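Local coordinates for putative lipoprotein (Bacteroides thetaiotaomicron, PDB 4Q1Z) that is of unknown function but, as a two-domain member of the DUF4876 family and a putative lipoprotein, is probably tethered to the bacterial membrane, at residues Ala70-Thr73 and Glu77-Ile80; Ile358-Glu361 and Tyr366-Gln369. All coordinates share one frame; numbering follows the deposited sequence.

Contact 1: Ala70-Thr73 and Glu77-Ile80; sequences AIDT and EYYI
Asp72 and Tyr78 join their side chains next to the turn of the beta hairpin of strands 60-72 and 77-89. Tyr78 OH donates to Asp72 OD2 at 2.9 Å, reaching it from above the carboxylate plane, with ring and carboxylate turned 66° apart. Asp72 CG lies between its backbone N and carbonyl carbon (chi1 76°), a torsion that turns the carboxylate toward the neighbouring strand. Its other oxygen, OD1, takes the backbone N-H groups of Glu74 and Asn76, so one acid ties the turn to the strand. Ala70 and Tyr78 form an antiparallel hydrogen-bonded pair, with Tyr78 N to Ala70 O at 2.8 Å and Ala70 N to Tyr78 O at 3.0 Å. The small Ala70 CB suits this face, where it meets Ile80 CG2 at 3.9 Å; Leu27 of strand 24-35 touches both residues. On the other face, Ile71 and Glu77 form the adjoining non-hydrogen-bonded pair, with Ile71 CG1 4.4 Å from Glu77 CG. A phenylalanine in place of Tyr78 would probably keep the ring but leave Asp72 OD2 without its phenolic donor. With donors from turn and strand meeting both oxygens, the carboxylate is probably stabilised as an anion and held in one orientation.

Contact 2: Ile358-Glu361 and Tyr366-Gln369; sequences IIRE and YIYQ
Ile359 lays its CD1 methyl against the Tyr366 ring, nearly equidistant from CD1 and CE1 of the tyrosine, 3.5 Å from Tyr366 CD1. The approach is oblique, and the two side chains run alongside each other, pointing the same way. Ile359 CG1 is anti to the carbonyl carbon (chi1 -57°), as is Tyr366 CG (-70°), consistent with this shared direction. A branched aliphatic residue suits this place because its delta methyl can rest obliquely against the ring while its beta branch limits the ways the side chain can turn.

Ile367 meets Arg360 differently, crossing it at about a right angle. Its CD1 lies over one face of the guanidinium and also touches the arginine stem, 3.9 Å from Arg360 CB, while Ile367 CG1 is 3.9 Å from Arg360 NH2. A bend at chi3 (-58°) turns the end of the arginine across the isoleucine. The polar edge remains usable: Arg360 NE donates to a water 3.2 Å away, which in turn donates to Tyr366 O.

A second water bridges the backbones, giving a hydrogen to Ile358 O at 2.7 Å and accepting one from Ile367 N at 3.0 Å. No direct hydrogen bond joins the two segments, and water carries the polar links of this short, loosely paired hairpin in the DUF4876 region. Leu103 and Val105 of strand 95-105 also touch Ile367. The chemistry implies a division of labour: a methyl covers one face of the guanidinium, another rests obliquely on the ring, and water links polar atoms that do not bond directly.

Contact 1 comes first along the chain and belongs to a seven-stranded sheet, whereas contact 2 lies in a separate hairpin packed against that sheet; their centres are about 14 Å apart. Tyr79 joins them directly. Its OH makes probable hydrogen bonds of 3.2 Å to Ile359 O and Glu361 N, and its CD2 packs 3.7 Å from Ile367 CD1. Beside it, Glu77 OE2 lies 3.6 Å from Arg360 NH1, a long approach of opposite charges whose attraction is probably weak. The function is unknown, and neither contact can be assigned to an active site. A bound triethylene glycol, probably from the crystallisation liquor, lies about 4 Å from the Tyr78 side chain and does not by itself establish a ligand pocket.

Contact 1: Ala70-Thr73 and Glu77-Ile80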
loop_
_atom_site.group_PDB
_atom_site.type_symbol
_atom_site.label_atom_id
_atom_site.label_comp_id
_atom_site.label_asym_id
_atom_site.label_seq_id
_atom_site.Cartn_x
_atom_site.Cartn_y
_atom_site.Cartn_z
ATOM N N ALA A 70 -8.852 10.368 12.644
ATOM C CA ALA A 70 -8.113 11.528 13.103
ATOM C C ALA A 70 -6.850 11.655 12.270
ATOM O O ALA A 70 -6.219 10.647 11.947
ATOM C CB ALA A 70 -7.782 11.404 14.575
ATOM N N ILE A 71 -6.527 12.884 11.860
ATOM C CA ILE A 71 -5.312 13.203 11.111
ATOM C C ILE A 71 -4.485 14.099 12.028
ATOM O O ILE A 71 -5.023 15.079 12.535
ATOM C CB ILE A 71 -5.607 13.832 9.714
ATOM C CG1 ILE A 71 -6.260 12.803 8.771
ATOM C CG2 ILE A 71 -4.321 14.368 9.059
ATOM C CD1 ILE A 71 -7.747 12.827 8.752
ATOM N N ASP A 72 -3.219 13.740 12.308
ATOM C CA ASP A 72 -2.411 14.560 13.205
ATOM C C ASP A 72 -1.697 15.684 12.419
ATOM O O ASP A 72 -1.905 15.817 11.206
ATOM C CB ASP A 72 -1.462 13.727 14.109
ATOM C CG ASP A 72 -0.175 13.111 13.572
ATOM O OD1 ASP A 72 0.140 13.314 12.381
ATOM O OD2 ASP A 72 0.535 12.448 14.362
ATOM N N THR A 73 -0.921 16.534 13.127
ATOM C CA THR A 73 -0.240 17.699 12.550
ATOM C C THR A 73 0.816 17.324 11.508
ATOM O O THR A 73 1.181 18.182 10.701
ATOM C CB THR A 73 0.374 18.559 13.643
ATOM O OG1 THR A 73 1.088 17.733 14.566
ATOM C CG2 THR A 73 -0.666 19.395 14.367
ATOM N N GLU A 77 -2.497 9.372 9.526
ATOM C CA GLU A 77 -3.893 9.006 9.594
ATOM C C GLU A 77 -4.092 7.936 10.634
ATOM O O GLU A 77 -3.264 7.027 10.755
ATOM C CB GLU A 77 -4.392 8.546 8.236
ATOM C CG GLU A 77 -5.904 8.510 8.130
ATOM C CD GLU A 77 -6.459 7.689 6.985
ATOM O OE1 GLU A 77 -5.870 7.738 5.881
ATOM O OE2 GLU A 77 -7.480 6.993 7.196
ATOM N N TYR A 78 -5.182 8.067 11.409
ATOM C CA TYR A 78 -5.553 7.146 12.465
ATOM C C TYR A 78 -7.001 6.739 12.362
ATOM O O TYR A 78 -7.869 7.594 12.212
ATOM C CB TYR A 78 -5.325 7.761 13.873
ATOM C CG TYR A 78 -3.920 8.250 14.147
ATOM C CD1 TYR A 78 -3.494 9.496 13.695
ATOM C CD2 TYR A 78 -3.037 7.496 14.916
ATOM C CE1 TYR A 78 -2.207 9.958 13.956
ATOM C CE2 TYR A 78 -1.751 7.955 15.198
ATOM C CZ TYR A 78 -1.339 9.185 14.709
ATOM O OH TYR A 78 -0.068 9.645 14.954
ATOM N N TYR A 79 -7.276 5.447 12.512
ATOM C CA TYR A 79 -8.633 4.952 12.630
ATOM C C TYR A 79 -8.910 4.939 14.131
ATOM O O TYR A 79 -8.198 4.278 14.907
ATOM C CB TYR A 79 -8.834 3.585 11.947
ATOM C CG TYR A 79 -10.246 3.066 12.121
ATOM C CD1 TYR A 79 -11.341 3.776 11.627
ATOM C CD2 TYR A 79 -10.495 1.898 12.832
ATOM C CE1 TYR A 79 -12.643 3.319 11.816
ATOM C CE2 TYR A 79 -11.794 1.431 13.026
ATOM C CZ TYR A 79 -12.863 2.154 12.533
ATOM O OH TYR A 79 -14.132 1.685 12.751
ATOM N N ILE A 80 -9.856 5.776 14.564
ATOM C CA ILE A 80 -10.121 5.917 15.996
ATOM C C ILE A 80 -11.433 5.220 16.340
ATOM O O ILE A 80 -12.353 5.187 15.526
ATOM C CB ILE A 80 -10.042 7.413 16.426
ATOM C CG1 ILE A 80 -11.120 8.301 15.735
ATOM C CG2 ILE A 80 -8.619 7.953 16.160
ATOM C CD1 ILE A 80 -11.171 9.756 16.153
#

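Contact 2: Ile358-Glu361 and Tyr366-Gln369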
loop_
_atom_site.group_PDB
_atom_site.type_symbol
_atom_site.label_atom_id
_atom_site.label_comp_id
_atom_site.label_asym_id
_atom_site.label_seq_id
_atom_site.Cartn_x
_atom_site.Cartn_y
_atom_site.Cartn_z
ATOM N N ILE A 358 -9.209 -5.649 12.919
ATOM C CA ILE A 358 -9.834 -4.354 13.192
ATOM C C ILE A 358 -10.550 -3.914 11.901
ATOM O O ILE A 358 -9.907 -3.796 10.862
ATOM C CB ILE A 358 -8.782 -3.327 13.708
ATOM C CG1 ILE A 358 -8.167 -3.818 15.045
ATOM C CG2 ILE A 358 -9.413 -1.926 13.868
ATOM C CD1 ILE A 358 -6.905 -3.127 15.502
ATOM N N ILE A 359 -11.887 -3.713 11.967
ATOM C CA ILE A 359 -12.750 -3.376 10.822
ATOM C C ILE A 359 -13.110 -1.884 10.777
ATOM O O ILE A 359 -13.547 -1.318 11.786
ATOM C CB ILE A 359 -14.034 -4.270 10.859
ATOM C CG1 ILE A 359 -13.681 -5.779 10.848
ATOM C CG2 ILE A 359 -15.069 -3.908 9.768
ATOM C CD1 ILE A 359 -12.829 -6.281 9.629
ATOM N N ARG A 360 -12.943 -1.263 9.592
ATOM C CA ARG A 360 -13.318 0.130 9.343
ATOM C C ARG A 360 -14.805 0.108 9.125
ATOM O O ARG A 360 -15.249 -0.157 8.017
ATOM C CB ARG A 360 -12.554 0.716 8.137
ATOM C CG ARG A 360 -12.757 2.219 7.956
ATOM C CD ARG A 360 -11.929 2.827 6.834
ATOM N NE ARG A 360 -10.485 2.620 6.997
ATOM C CZ ARG A 360 -9.645 3.472 7.582
ATOM N NH1 ARG A 360 -10.090 4.609 8.102
ATOM N NH2 ARG A 360 -8.355 3.186 7.664
ATOM N N GLU A 361 -15.570 0.301 10.209
ATOM C CA GLU A 361 -17.042 0.221 10.271
ATOM C C GLU A 361 -17.753 1.146 9.261
ATOM O O GLU A 361 -18.868 0.829 8.822
ATOM C CB GLU A 361 -17.561 0.520 11.701
ATOM C CG GLU A 361 -16.928 -0.314 12.811
ATOM C CD GLU A 361 -17.396 -1.749 13.004
ATOM O OE1 GLU A 361 -17.297 -2.557 12.052
ATOM O OE2 GLU A 361 -17.777 -2.087 14.149
ATOM N N TYR A 366 -11.282 -4.149 5.690
ATOM C CA TYR A 366 -10.074 -4.504 6.395
ATOM C C TYR A 366 -9.055 -3.386 6.376
ATOM O O TYR A 366 -9.011 -2.581 5.447
ATOM C CB TYR A 366 -9.463 -5.759 5.781
ATOM C CG TYR A 366 -10.261 -7.012 6.046
ATOM C CD1 TYR A 366 -10.483 -7.461 7.344
ATOM C CD2 TYR A 366 -10.787 -7.759 5.001
ATOM C CE1 TYR A 366 -11.204 -8.622 7.596
ATOM C CE2 TYR A 366 -11.508 -8.923 5.240
ATOM C CZ TYR A 366 -11.719 -9.348 6.542
ATOM O OH TYR A 366 -12.416 -10.505 6.797
ATOM N N ILE A 367 -8.255 -3.332 7.446
ATOM C CA ILE A 367 -7.127 -2.430 7.634
ATOM C C ILE A 367 -5.943 -3.381 7.729
ATOM O O ILE A 367 -6.022 -4.398 8.422
ATOM C CB ILE A 367 -7.311 -1.469 8.854
ATOM C CG1 ILE A 367 -8.568 -0.578 8.672
ATOM C CG2 ILE A 367 -6.062 -0.606 9.086
ATOM C CD1 ILE A 367 -9.145 0.042 9.944
ATOM N N TYR A 368 -4.907 -3.116 6.943
ATOM C CA TYR A 368 -3.700 -3.936 6.868
ATOM C C TYR A 368 -2.614 -3.277 7.685
ATOM O O TYR A 368 -2.526 -2.047 7.736
ATOM C CB TYR A 368 -3.290 -4.173 5.391
ATOM C CG TYR A 368 -4.257 -5.115 4.694
ATOM C CD1 TYR A 368 -5.476 -4.659 4.203
ATOM C CD2 TYR A 368 -4.003 -6.482 4.631
ATOM C CE1 TYR A 368 -6.421 -5.538 3.673
ATOM C CE2 TYR A 368 -4.925 -7.366 4.070
ATOM C CZ TYR A 368 -6.148 -6.894 3.618
ATOM O OH TYR A 368 -7.091 -7.764 3.102
ATOM N N GLN A 369 -1.810 -4.113 8.366
ATOM C CA GLN A 369 -0.708 -3.731 9.247
ATOM C C GLN A 369 0.462 -3.136 8.472
ATOM O O GLN A 369 0.933 -3.750 7.518
ATOM C CB GLN A 369 -0.237 -4.963 10.038
ATOM C CG GLN A 369 0.843 -4.656 11.075
ATOM C CD GLN A 369 1.413 -5.892 11.695
ATOM O OE1 GLN A 369 0.724 -6.655 12.392
ATOM N NE2 GLN A 369 2.703 -6.082 11.501
HETATM O O HOH W 1 -8.672 -5.660 9.332
HETATM O O HOH W 2 -10.285 -0.073 5.232
#